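Malate dehydrogenase (Picrophilus torridus, PDB 4BGV) probably catalyses the reversible NAD-dependent oxidation of malate to oxaloacetate, a step of the tricarboxylic acid cycle. Local coordinates at residues H263-Y267 / I288-F293; G181-V185 / A300-S304; P142-I146 / I280-V285; A131-Y135 / N270-I274. One frame throughout, in Å; residues are numbered along the deposited sequence. Where two conformers were deposited one is given.

Contact 1 of 4, residues H263-Y267 / I288-F293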
loop_
_atom_site.group_PDB
_atom_site.type_symbol
_atom_site.label_atom_id
_atom_site.label_comp_id
_atom_site.label_asym_id
_atom_site.label_seq_id
_atom_site.Cartn_x
_atom_site.Cartn_y
_atom_site.Cartn_z
ATOM N N HIS A 263 -3.562 -29.656 24.764
ATOM C CA HIS A 263 -4.198 -28.349 24.900
ATOM C C HIS A 263 -5.446 -28.372 25.789
ATOM O O HIS A 263 -5.809 -27.356 26.376
ATOM C CB HIS A 263 -4.536 -27.771 23.521
ATOM C CG HIS A 263 -3.344 -27.624 22.631
ATOM N ND1 HIS A 263 -2.289 -26.790 22.938
ATOM C CD2 HIS A 263 -3.035 -28.205 21.448
ATOM C CE1 HIS A 263 -1.381 -26.862 21.981
ATOM N NE2 HIS A 263 -1.805 -27.720 21.069
ATOM N N SER A 264 -6.095 -29.530 25.889
ATOM C CA SER A 264 -7.289 -29.651 26.722
ATOM C C SER A 264 -6.946 -29.502 28.193
ATOM O O SER A 264 -7.763 -29.021 28.986
ATOM C CB SER A 264 -7.995 -30.989 26.480
ATOM O OG SER A 264 -8.522 -31.032 25.158
ATOM N N LYS A 265 -5.736 -29.912 28.565
ATOM C CA LYS A 265 -5.298 -29.764 29.946
ATOM C C LYS A 265 -5.191 -28.288 30.339
ATOM O O LYS A 265 -5.420 -27.929 31.491
ATOM C CB LYS A 265 -3.970 -30.499 30.169
ATOM C CG LYS A 265 -4.056 -31.978 29.805
ATOM C CD LYS A 265 -2.695 -32.662 29.798
ATOM C CE LYS A 265 -2.257 -33.070 31.194
ATOM N NZ LYS A 265 -1.007 -33.892 31.169
ATOM N N THR A 266 -4.844 -27.439 29.375
ATOM C CA THR A 266 -4.751 -25.995 29.599
ATOM C C THR A 266 -6.095 -25.269 29.502
ATOM O O THR A 266 -6.418 -24.408 30.334
ATOM C CB THR A 266 -3.773 -25.350 28.579
ATOM O OG1 THR A 266 -2.429 -25.753 28.886
ATOM C CG2 THR A 266 -3.869 -23.823 28.616
ATOM N N TYR A 267 -6.877 -25.596 28.478
ATOM C CA TYR A 267 -8.104 -24.844 28.215
ATOM C C TYR A 267 -9.387 -25.497 28.726
ATOM O O TYR A 267 -10.467 -24.942 28.563
ATOM C CB TYR A 267 -8.201 -24.468 26.733
ATOM C CG TYR A 267 -7.119 -23.492 26.344
ATOM C CD1 TYR A 267 -7.152 -22.190 26.816
ATOM C CD2 TYR A 267 -6.042 -23.881 25.540
ATOM C CE1 TYR A 267 -6.152 -21.280 26.490
ATOM C CE2 TYR A 267 -5.031 -22.973 25.196
ATOM C CZ TYR A 267 -5.094 -21.678 25.676
ATOM O OH TYR A 267 -4.099 -20.766 25.366
ATOM N N ILE A 288 -1.224 -23.908 18.642
ATOM C CA ILE A 288 -2.043 -23.287 19.666
ATOM C C ILE A 288 -1.127 -22.946 20.826
ATOM O O ILE A 288 -0.422 -23.809 21.343
ATOM C CB ILE A 288 -3.141 -24.234 20.148
ATOM C CG1 ILE A 288 -4.215 -24.395 19.056
ATOM C CG2 ILE A 288 -3.783 -23.690 21.415
ATOM C CD1 ILE A 288 -5.216 -25.497 19.332
ATOM N N TYR A 289 -1.112 -21.688 21.238
ATOM C CA TYR A 289 -0.293 -21.323 22.388
ATOM C C TYR A 289 -1.048 -21.621 23.683
ATOM O O TYR A 289 -2.225 -21.292 23.814
ATOM C CB TYR A 289 0.106 -19.858 22.304
ATOM C CG TYR A 289 0.979 -19.586 21.089
ATOM C CD1 TYR A 289 0.415 -19.293 19.853
ATOM C CD2 TYR A 289 2.359 -19.690 21.178
ATOM C CE1 TYR A 289 1.220 -19.062 18.724
ATOM C CE2 TYR A 289 3.169 -19.464 20.071
ATOM C CZ TYR A 289 2.588 -19.147 18.850
ATOM O OH TYR A 289 3.396 -18.928 17.759
ATOM N N ASP A 290 -0.380 -22.282 24.618
ATOM C CA ASP A 290 -0.999 -22.593 25.903
ATOM C C ASP A 290 -0.666 -21.501 26.911
ATOM O O ASP A 290 0.484 -21.339 27.293
ATOM C CB ASP A 290 -0.524 -23.951 26.421
ATOM C CG ASP A 290 -0.973 -25.092 25.538
ATOM O OD1 ASP A 290 -2.115 -25.035 25.014
ATOM O OD2 ASP A 290 -0.181 -26.031 25.353
ATOM N N LEU A 291 -1.677 -20.764 27.342
ATOM C CA LEU A 291 -1.479 -19.672 28.289
ATOM C C LEU A 291 -1.464 -20.139 29.737
ATOM O O LEU A 291 -2.065 -21.153 30.074
ATOM C CB LEU A 291 -2.592 -18.630 28.127
ATOM C CG LEU A 291 -2.728 -17.994 26.748
ATOM C CD1 LEU A 291 -3.967 -17.108 26.716
ATOM C CD2 LEU A 291 -1.480 -17.195 26.407
ATOM N N LYS A 292 -0.775 -19.376 30.579
ATOM C CA LYS A 292 -0.886 -19.505 32.021
ATOM C C LYS A 292 -1.919 -18.487 32.491
ATOM O O LYS A 292 -1.778 -17.301 32.225
ATOM C CB LYS A 292 0.452 -19.190 32.684
ATOM C CG LYS A 292 1.656 -19.890 32.078
ATOM C CD LYS A 292 2.859 -19.745 33.008
ATOM C CE LYS A 292 4.162 -19.606 32.247
ATOM N NZ LYS A 292 4.714 -18.229 32.402
ATOM N N PHE A 293 -2.953 -18.945 33.183
ATOM C CA PHE A 293 -4.000 -18.049 33.667
ATOM C C PHE A 293 -3.712 -17.614 35.102
ATOM O O PHE A 293 -3.330 -18.437 35.935
ATOM C CB PHE A 293 -5.373 -18.754 33.671
ATOM C CG PHE A 293 -5.880 -19.159 32.304
ATOM C CD1 PHE A 293 -5.432 -20.321 31.692
ATOM C CD2 PHE A 293 -6.829 -18.393 31.647
ATOM C CE1 PHE A 293 -5.918 -20.695 30.438
ATOM C CE2 PHE A 293 -7.323 -18.766 30.399
ATOM C CZ PHE A 293 -6.866 -19.915 29.798
HETATM O O HOH W 1 0.054 -26.510 18.934
HETATM O O HOH W 2 -0.867 -23.680 30.560
#
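Thr-266 and Asp-290 mark the closest backbone approach, their CA atoms 6.3 Å apart, where the short helix 262-267 lies over the chain leaving strand 284-288. His-263 opens the helical side. Its CG is anti to the carbonyl carbon (chi1 -58°), and the ring reaches across to Asp-290, where ND1 gives OD1 a nearly straight hydrogen bond of 2.7 Å (172° at the hydrogen). The carboxylate oxygen lies close to the ring plane and is met on its syn side. Imidazole suits this place because one face is apolar enough to take Ile-288 CB, 3.8 Å from the ring centroid in a CH-pi contact, while a water links NE2 to Ile-288 N, from which it accepts. Farther along, Thr-266 CG2 packs against Leu-291 O at 3.5 Å, and a second water joins OG1 to that carbonyl.

Tyr-267 carries the buried half. Its hydroxyl donates to Tyr-289 O across a very short 2.5 Å and accepts from Leu-291 N at 3.1 Å, occupying two backbone groups on successive peptides. Beside it, Tyr-267 CE1 meets the rim of the Phe-293 ring at CZ, 3.6 Å away. A phenylalanine here would keep the ring but would probably leave Tyr-289 O and Leu-291 N without their buried partner. Trp-301 of helix 295-321 packs against both rings and donates its NE1 to Tyr-267 O. The whole is a helix-to-connection contact of the alpha/beta C-terminal domain, with a His-carboxylate hydrogen bond at its outer end and a tyrosine hydroxyl bridging two peptides within.

Contact 2 of 4, residues G181-V185 / A300-S304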
loop_
_atom_site.group_PDB
_atom_site.type_symbol
_atom_site.label_atom_id
_atom_site.label_comp_id
_atom_site.label_asym_id
_atom_site.label_seq_id
_atom_site.Cartn_x
_atom_site.Cartn_y
_atom_site.Cartn_z
ATOM N N GLY A 181 -18.812 -10.596 24.205
ATOM C CA GLY A 181 -19.697 -10.244 25.304
ATOM C C GLY A 181 -19.152 -10.741 26.625
ATOM O O GLY A 181 -17.976 -10.562 26.924
ATOM N N ASP A 182 -19.996 -11.383 27.418
ATOM C CA ASP A 182 -19.540 -11.871 28.712
ATOM C C ASP A 182 -18.633 -13.089 28.568
ATOM O O ASP A 182 -18.000 -13.506 29.536
ATOM C CB ASP A 182 -20.725 -12.179 29.628
ATOM C CG ASP A 182 -21.552 -10.937 29.950
ATOM O OD1 ASP A 182 -20.953 -9.882 30.275
ATOM O OD2 ASP A 182 -22.799 -11.015 29.863
ATOM N N ASP A 183 -18.579 -13.667 27.371
ATOM C CA ASP A 183 -17.676 -14.796 27.130
ATOM C C ASP A 183 -16.243 -14.370 26.789
ATOM O O ASP A 183 -15.351 -15.221 26.672
ATOM C CB ASP A 183 -18.211 -15.711 26.029
ATOM C CG ASP A 183 -19.398 -16.555 26.493
ATOM O OD1 ASP A 183 -19.564 -16.732 27.715
ATOM O OD2 ASP A 183 -20.151 -17.051 25.622
ATOM N N MET A 184 -16.036 -13.067 26.588
ATOM C CA MET A 184 -14.711 -12.543 26.261
ATOM C C MET A 184 -13.864 -12.544 27.520
ATOM O O MET A 184 -14.364 -12.269 28.610
ATOM C CB MET A 184 -14.818 -11.108 25.741
ATOM C CG MET A 184 -13.541 -10.537 25.130
ATOM S SD MET A 184 -13.785 -8.773 24.730
ATOM C CE MET A 184 -13.413 -7.998 26.302
ATOM N N VAL A 185 -12.577 -12.850 27.373
ATOM C CA VAL A 185 -11.675 -12.860 28.521
ATOM C C VAL A 185 -10.437 -12.036 28.182
ATOM O O VAL A 185 -9.543 -12.500 27.472
ATOM C CB VAL A 185 -11.233 -14.286 28.907
ATOM C CG1 VAL A 185 -10.319 -14.238 30.147
ATOM C CG2 VAL A 185 -12.446 -15.178 29.169
ATOM N N ALA A 300 -12.907 -16.256 34.847
ATOM C CA ALA A 300 -13.579 -15.746 33.656
ATOM C C ALA A 300 -13.566 -16.792 32.546
ATOM O O ALA A 300 -14.554 -16.962 31.830
ATOM C CB ALA A 300 -12.923 -14.462 33.185
ATOM N N TRP A 301 -12.442 -17.489 32.397
ATOM C CA TRP A 301 -12.344 -18.537 31.390
ATOM C C TRP A 301 -13.348 -19.664 31.629
ATOM O O TRP A 301 -14.004 -20.130 30.694
ATOM C CB TRP A 301 -10.922 -19.094 31.314
ATOM C CG TRP A 301 -10.751 -20.124 30.222
ATOM C CD1 TRP A 301 -10.610 -21.471 30.379
ATOM C CD2 TRP A 301 -10.713 -19.879 28.810
ATOM N NE1 TRP A 301 -10.474 -22.082 29.150
ATOM C CE2 TRP A 301 -10.549 -21.126 28.172
ATOM C CE3 TRP A 301 -10.820 -18.728 28.022
ATOM C CZ2 TRP A 301 -10.477 -21.254 26.788
ATOM C CZ3 TRP A 301 -10.740 -18.858 26.642
ATOM C CH2 TRP A 301 -10.574 -20.115 26.040
ATOM N N LYS A 302 -13.478 -20.092 32.882
ATOM C CA LYS A 302 -14.364 -21.205 33.200
ATOM C C LYS A 302 -15.812 -20.895 32.829
ATOM O O LYS A 302 -16.543 -21.768 32.369
ATOM C CB LYS A 302 -14.227 -21.606 34.673
ATOM C CG LYS A 302 -13.002 -22.474 34.911
ATOM C CD LYS A 302 -12.786 -22.786 36.386
ATOM C CE LYS A 302 -11.420 -23.434 36.590
ATOM N NZ LYS A 302 -11.194 -23.856 38.001
ATOM N N LYS A 303 -16.212 -19.641 32.998
ATOM C CA LYS A 303 -17.554 -19.218 32.620
ATOM C C LYS A 303 -17.743 -19.283 31.107
ATOM O O LYS A 303 -18.784 -19.721 30.620
ATOM C CB LYS A 303 -17.838 -17.808 33.149
ATOM C CG LYS A 303 -18.188 -17.780 34.635
ATOM C CD LYS A 303 -18.103 -16.379 35.246
ATOM C CE LYS A 303 -18.656 -15.304 34.321
ATOM N NZ LYS A 303 -17.568 -14.626 33.553
ATOM N N SER A 304 -16.727 -18.845 30.371
ATOM C CA SER A 304 -16.764 -18.902 28.913
ATOM C C SER A 304 -16.829 -20.352 28.452
ATOM O O SER A 304 -17.586 -20.692 27.532
ATOM C CB SER A 304 -15.541 -18.214 28.301
ATOM O OG SER A 304 -15.459 -16.853 28.692
HETATM O O HOH W 3 -15.884 -14.135 31.074
#
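Ala-300 meets Val-185 through methyl groups, its CB 4.0 Å from Val-185 CG1; so small a side chain lets helix 295-321 come close to the start of strand 184-193. One residue on, Trp-301 presents the edge of its indole, with CE3 4.1 Å from Val-185 CG2, while its NE1 is occupied by Tyr-267 O. The valine serves both neighbours because its methyls diverge, CG1 anti to the backbone N (chi1 -178°) and CG2 beside that N. Lys-303, in the conformer described, bends its chain back toward Asp-182, but NZ stops 4.2 Å from Asp-182 O; a water 2.7 Å from that carbonyl oxygen probably also reaches Ala-300 O.

Ser-304 closes the walk with the polar grip. In the conformer described, its OG donates to Asp-183 O at 2.6 Å, coming from above the carbonyl plane (44° out of it), and it also lies 3.5 Å from Val-185 CG2. Asp-183 turns OD2 to Ser-307, so that in this conformer two serines would hold the residue. Just before the segment stands His-180, the likely proton acceptor. The chemistry implies a short apolar patch, edged in this conformer by hydroxyl bonds, that probably helps tie the chain following that histidine to the C-terminal helix.

Contact 3 of 4, residues P142-I146 / I280-V285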
loop_
_atom_site.group_PDB
_atom_site.type_symbol
_atom_site.label_atom_id
_atom_site.label_comp_id
_atom_site.label_asym_id
_atom_site.label_seq_id
_atom_site.Cartn_x
_atom_site.Cartn_y
_atom_site.Cartn_z
ATOM N N PRO A 142 -9.879 -30.763 11.606
ATOM C CA PRO A 142 -10.325 -29.606 12.398
ATOM C C PRO A 142 -9.312 -28.461 12.527
ATOM O O PRO A 142 -9.727 -27.329 12.788
ATOM C CB PRO A 142 -10.638 -30.211 13.772
ATOM C CG PRO A 142 -9.958 -31.545 13.789
ATOM C CD PRO A 142 -9.964 -32.021 12.366
ATOM N N GLU A 143 -8.026 -28.741 12.331
ATOM C CA GLU A 143 -7.028 -27.676 12.315
ATOM C C GLU A 143 -7.211 -26.741 11.106
ATOM O O GLU A 143 -6.616 -25.661 11.061
ATOM C CB GLU A 143 -5.602 -28.247 12.341
ATOM C CG GLU A 143 -5.036 -28.639 10.962
ATOM C CD GLU A 143 -5.516 -30.006 10.469
ATOM O OE1 GLU A 143 -6.282 -30.675 11.194
ATOM O OE2 GLU A 143 -5.117 -30.425 9.355
ATOM N N ARG A 144 -8.032 -27.145 10.135
ATOM C CA ARG A 144 -8.186 -26.357 8.908
ATOM C C ARG A 144 -9.389 -25.428 8.981
ATOM O O ARG A 144 -9.734 -24.760 8.002
ATOM C CB ARG A 144 -8.263 -27.269 7.670
ATOM C CG ARG A 144 -6.990 -28.094 7.517
ATOM C CD ARG A 144 -7.144 -29.277 6.562
ATOM N NE ARG A 144 -7.096 -28.878 5.161
ATOM C CZ ARG A 144 -5.979 -28.613 4.487
ATOM N NH1 ARG A 144 -4.803 -28.680 5.098
ATOM N NH2 ARG A 144 -6.040 -28.270 3.196
ATOM N N ILE A 145 -10.000 -25.363 10.163
ATOM C CA ILE A 145 -11.169 -24.520 10.389
ATOM C C ILE A 145 -10.879 -23.554 11.537
ATOM O O ILE A 145 -10.472 -23.979 12.623
ATOM C CB ILE A 145 -12.411 -25.379 10.770
ATOM C CG1 ILE A 145 -12.685 -26.431 9.686
ATOM C CG2 ILE A 145 -13.628 -24.503 10.965
ATOM C CD1 ILE A 145 -13.681 -27.537 10.117
ATOM N N ILE A 146 -11.066 -22.260 11.293
ATOM C CA ILE A 146 -10.939 -21.268 12.372
ATOM C C ILE A 146 -12.127 -20.305 12.376
ATOM O O ILE A 146 -12.714 -20.042 11.336
ATOM C CB ILE A 146 -9.605 -20.475 12.285
ATOM C CG1 ILE A 146 -9.493 -19.715 10.966
ATOM C CG2 ILE A 146 -8.413 -21.427 12.419
ATOM C CD1 ILE A 146 -8.167 -18.910 10.847
ATOM N N ILE A 280 -1.452 -18.740 12.539
ATOM C CA ILE A 280 -2.252 -19.017 11.347
ATOM C C ILE A 280 -1.357 -19.112 10.119
ATOM O O ILE A 280 -0.690 -18.146 9.758
ATOM C CB ILE A 280 -3.279 -17.904 11.102
ATOM C CG1 ILE A 280 -4.133 -17.679 12.349
ATOM C CG2 ILE A 280 -4.171 -18.254 9.887
ATOM C CD1 ILE A 280 -5.062 -16.492 12.233
ATOM N N GLY A 281 -1.335 -20.274 9.485
ATOM C CA GLY A 281 -0.485 -20.462 8.320
ATOM C C GLY A 281 -1.191 -21.178 7.193
ATOM O O GLY A 281 -2.418 -21.361 7.240
ATOM N N LYS A 282 -0.418 -21.621 6.193
ATOM C CA LYS A 282 -0.997 -22.267 5.014
ATOM C C LYS A 282 -1.752 -23.552 5.344
ATOM O O LYS A 282 -2.590 -23.996 4.562
ATOM C CB LYS A 282 0.069 -22.538 3.942
ATOM C CG LYS A 282 1.288 -23.301 4.443
ATOM C CD LYS A 282 2.286 -23.537 3.304
ATOM C CE LYS A 282 3.646 -23.977 3.827
ATOM N NZ LYS A 282 3.561 -25.203 4.670
ATOM N N ASN A 283 -1.462 -24.150 6.500
ATOM C CA ASN A 283 -2.159 -25.375 6.882
ATOM C C ASN A 283 -3.359 -25.134 7.814
ATOM O O ASN A 283 -3.981 -26.086 8.291
ATOM C CB ASN A 283 -1.201 -26.382 7.543
ATOM C CG ASN A 283 -0.061 -26.809 6.633
ATOM O OD1 ASN A 283 1.095 -26.848 7.054
ATOM N ND2 ASN A 283 -0.379 -27.136 5.392
ATOM N N GLY A 284 -3.661 -23.866 8.089
ATOM C CA GLY A 284 -4.701 -23.512 9.044
ATOM C C GLY A 284 -4.100 -23.202 10.407
ATOM O O GLY A 284 -3.225 -22.333 10.517
ATOM N N VAL A 285 -4.561 -23.900 11.445
ATOM C CA VAL A 285 -3.966 -23.736 12.780
ATOM C C VAL A 285 -2.617 -24.436 12.818
ATOM O O VAL A 285 -2.558 -25.662 12.716
ATOM C CB VAL A 285 -4.870 -24.330 13.881
ATOM C CG1 VAL A 285 -4.175 -24.244 15.247
ATOM C CG2 VAL A 285 -6.186 -23.585 13.914
HETATM O O HOH W 4 -3.764 -28.799 7.663
HETATM O O HOH W 5 -3.221 -26.999 3.202
#
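Glu-143 and Val-285 join two domains at the edge of the NAD-binding Rossmann fold: the short 3-10 turn leading into one of its two edge strands, 145-147, meets a beta hairpin of the C-terminal domain. Strands 272-281 and 284-288 form the hairpin, closed by a type I turn from Gly-281 to Gly-284. A single backbone hydrogen bond spans the two segments, from Val-285 N to Glu-143 O at 2.7 Å; it is practically linear (179°) and lies in the carbonyl plane. The same oxygen receives a CA-H...O contact from Gly-284, 3.5 Å from its CA. Glycine suits this position on two counts: its backbone angles disfavour any side chain, and a beta carbon would run into Glu-143 O.

Around this bond the surface is polar and watery. Glu-143 OE2, Arg-144 NH1 and Asn-283 O all bond to one water, which lies at the edge of the guanidinium in its plane, so that the carboxylate and the guanidinium are joined through the water. Both side chains have further partners: Glu-143 OE1 accepts from Ser-141 OG, and Arg-144 NH2 donates to Glu-117 O. Arg-144 CG packs at 3.7 Å from Asn-283 O.

Toward the interior the chemistry turns to branched aliphatics, which fill the junction without polar demands. Ile-146 places CG1 between its backbone N and carbonyl carbon (chi1 60°), a crowded position that sends CD1 to Ile-280 CG2 at 4.2 Å. Its other branch is tightly packed, with Ile-146 CG2 just 3.4 Å from Val-285 CG2.

Contact 4 of 4, residues A131-Y135 / N270-I274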
loop_
_atom_site.group_PDB
_atom_site.type_symbol
_atom_site.label_atom_id
_atom_site.label_comp_id
_atom_site.label_asym_id
_atom_site.label_seq_id
_atom_site.Cartn_x
_atom_site.Cartn_y
_atom_site.Cartn_z
ATOM N N ALA A 131 -18.231 -22.750 13.850
ATOM C CA ALA A 131 -17.075 -23.507 13.381
ATOM C C ALA A 131 -17.213 -24.985 13.741
ATOM O O ALA A 131 -16.889 -25.872 12.951
ATOM C CB ALA A 131 -15.763 -22.929 13.956
ATOM N N TYR A 132 -17.689 -25.247 14.953
ATOM C CA TYR A 132 -17.955 -26.618 15.384
ATOM C C TYR A 132 -18.973 -27.282 14.459
ATOM O O TYR A 132 -18.775 -28.414 14.017
ATOM C CB TYR A 132 -18.424 -26.617 16.840
ATOM C CG TYR A 132 -18.625 -27.985 17.449
ATOM C CD1 TYR A 132 -17.585 -28.920 17.493
ATOM C CD2 TYR A 132 -19.848 -28.341 17.984
ATOM C CE1 TYR A 132 -17.776 -30.176 18.055
ATOM C CE2 TYR A 132 -20.048 -29.584 18.549
ATOM C CZ TYR A 132 -19.013 -30.494 18.585
ATOM O OH TYR A 132 -19.237 -31.722 19.151
ATOM N N ALA A 133 -20.032 -26.556 14.112
ATOM C CA ALA A 133 -21.025 -27.087 13.181
ATOM C C ALA A 133 -20.430 -27.346 11.791
ATOM O O ALA A 133 -20.733 -28.358 11.156
ATOM C CB ALA A 133 -22.227 -26.151 13.083
ATOM N N ILE A 134 -19.599 -26.425 11.314
ATOM C CA ILE A 134 -18.958 -26.602 10.008
ATOM C C ILE A 134 -18.092 -27.868 10.020
ATOM O O ILE A 134 -18.077 -28.638 9.053
ATOM C CB ILE A 134 -18.138 -25.354 9.600
ATOM C CG1 ILE A 134 -19.071 -24.197 9.205
ATOM C CG2 ILE A 134 -17.172 -25.667 8.440
ATOM C CD1 ILE A 134 -19.865 -24.418 7.885
ATOM N N TYR A 135 -17.402 -28.087 11.139
ATOM C CA TYR A 135 -16.569 -29.258 11.332
ATOM C C TYR A 135 -17.415 -30.533 11.282
ATOM O O TYR A 135 -17.099 -31.467 10.560
ATOM C CB TYR A 135 -15.838 -29.159 12.687
ATOM C CG TYR A 135 -15.118 -30.428 13.076
ATOM C CD1 TYR A 135 -14.236 -31.042 12.190
ATOM C CD2 TYR A 135 -15.310 -31.012 14.323
ATOM C CE1 TYR A 135 -13.566 -32.203 12.536
ATOM C CE2 TYR A 135 -14.634 -32.176 14.682
ATOM C CZ TYR A 135 -13.766 -32.764 13.775
ATOM O OH TYR A 135 -13.084 -33.916 14.105
ATOM N N ASN A 270 -12.551 -30.237 25.678
ATOM C CA ASN A 270 -12.024 -31.228 24.754
ATOM C C ASN A 270 -12.944 -31.445 23.560
ATOM O O ASN A 270 -14.160 -31.602 23.713
ATOM C CB ASN A 270 -11.749 -32.545 25.478
ATOM C CG ASN A 270 -11.025 -33.545 24.604
ATOM O OD1 ASN A 270 -9.897 -33.303 24.160
ATOM N ND2 ASN A 270 -11.666 -34.686 24.354
ATOM N N ASN A 271 -12.337 -31.461 22.381
ATOM C CA ASN A 271 -13.041 -31.677 21.122
ATOM C C ASN A 271 -14.136 -30.655 20.854
ATOM O O ASN A 271 -15.204 -31.010 20.362
ATOM C CB ASN A 271 -13.616 -33.081 21.059
ATOM C CG ASN A 271 -12.594 -34.126 21.389
ATOM O OD1 ASN A 271 -12.844 -35.024 22.199
ATOM N ND2 ASN A 271 -11.419 -34.004 20.792
ATOM N N LEU A 272 -13.858 -29.404 21.207
ATOM C CA LEU A 272 -14.738 -28.266 20.935
ATOM C C LEU A 272 -13.891 -27.132 20.375
ATOM O O LEU A 272 -12.663 -27.152 20.509
ATOM C CB LEU A 272 -15.406 -27.784 22.227
ATOM C CG LEU A 272 -16.360 -28.759 22.907
ATOM C CD1 LEU A 272 -17.064 -28.087 24.059
ATOM C CD2 LEU A 272 -17.352 -29.272 21.881
ATOM N N PHE A 273 -14.541 -26.157 19.736
ATOM C CA PHE A 273 -13.874 -24.921 19.303
ATOM C C PHE A 273 -14.045 -23.812 20.348
ATOM O O PHE A 273 -15.141 -23.612 20.864
ATOM C CB PHE A 273 -14.458 -24.426 17.981
ATOM C CG PHE A 273 -14.014 -25.207 16.773
ATOM C CD1 PHE A 273 -14.529 -26.469 16.520
ATOM C CD2 PHE A 273 -13.126 -24.647 15.856
ATOM C CE1 PHE A 273 -14.145 -27.186 15.385
ATOM C CE2 PHE A 273 -12.745 -25.348 14.718
ATOM C CZ PHE A 273 -13.245 -26.624 14.490
ATOM N N ILE A 274 -12.966 -23.097 20.662
ATOM C CA ILE A 274 -13.063 -21.937 21.545
ATOM C C ILE A 274 -11.923 -20.961 21.213
ATOM O O ILE A 274 -10.904 -21.364 20.652
ATOM C CB ILE A 274 -13.057 -22.367 23.053
ATOM C CG1 ILE A 274 -13.561 -21.235 23.960
ATOM C CG2 ILE A 274 -11.686 -22.894 23.472
ATOM C CD1 ILE A 274 -14.005 -21.734 25.359
HETATM O O HOH W 6 -16.930 -32.695 20.840
#
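Ala-131, Tyr-132 and Tyr-135 carry a helix-on-sheet contact between the domains, where helix 127-138 of the NAD-binding Rossmann fold packs on the start of strand 272-281 in the C-terminal domain. The axes of the short segments approach to 8.3 Å and run closer to antiparallel than crosswise, at 147°.

Phe-273 is the strand residue most covered by the helix. Its CG stands anti to the carbonyl carbon (chi1 -76°), and its ring lies against the helix with Ala-131 CB over one face, 4.0 Å from the centroid in a CH-pi contact. The backbone of Tyr-132 is close too, with Tyr-132 CA 3.6 Å from Phe-273 CD1, and the small methyl of Ala-131 suits so close an approach of the ring. At the next turn, Tyr-135 CB reaches Phe-273 CE1 at 3.7 Å. Strand 145-147 also touches this ring through Ile-145. A serine in place of Phe-273 would probably open a gap between helix and strand and leave Ala-131 and Tyr-135 without the ring they pack on.

Tyr-132 packs beside it, against Leu-272. With CG anti to the backbone N (chi1 -175°), its ring extends along the strand and offers a face to Leu-272, whose CD2 sits 4.1 Å from the centroid, toward the rim. Tyrosine serves well here because its face is apolar while its hydroxyl can reach polar neighbours: it bonds to Asp-316 of the C-terminal helix, and a water that also donates to Asn-271 O lies 3.0 Å from Tyr-132 OH.

Overall arrangement
Contacts 1 and 2 lie within the C-terminal domain, whereas contacts 3 and 4 join it to the Rossmann fold and sit deeper, their centres about 13 Å from the chain's centre, against about 20 Å and 17 Å. In contact 4 no touching residue is exposed; contacts 1, 2 and 3 reach the surface at Asp-290, at Asp-182 and Lys-303, and at Asn-283. Contact 4 relies on aromatic and aliphatic packing, contact 3 on a backbone bond, aliphatics and waters. Contacts 1 and 2 both set a side-chain hydroxyl on a carbonyl, and contact 1 adds a His-carboxylate bond. Strand 272-281 serves contacts 3 and 4, which adjoin through Pro-142 and Tyr-135; Trp-301 links contacts 1, 2 and 4.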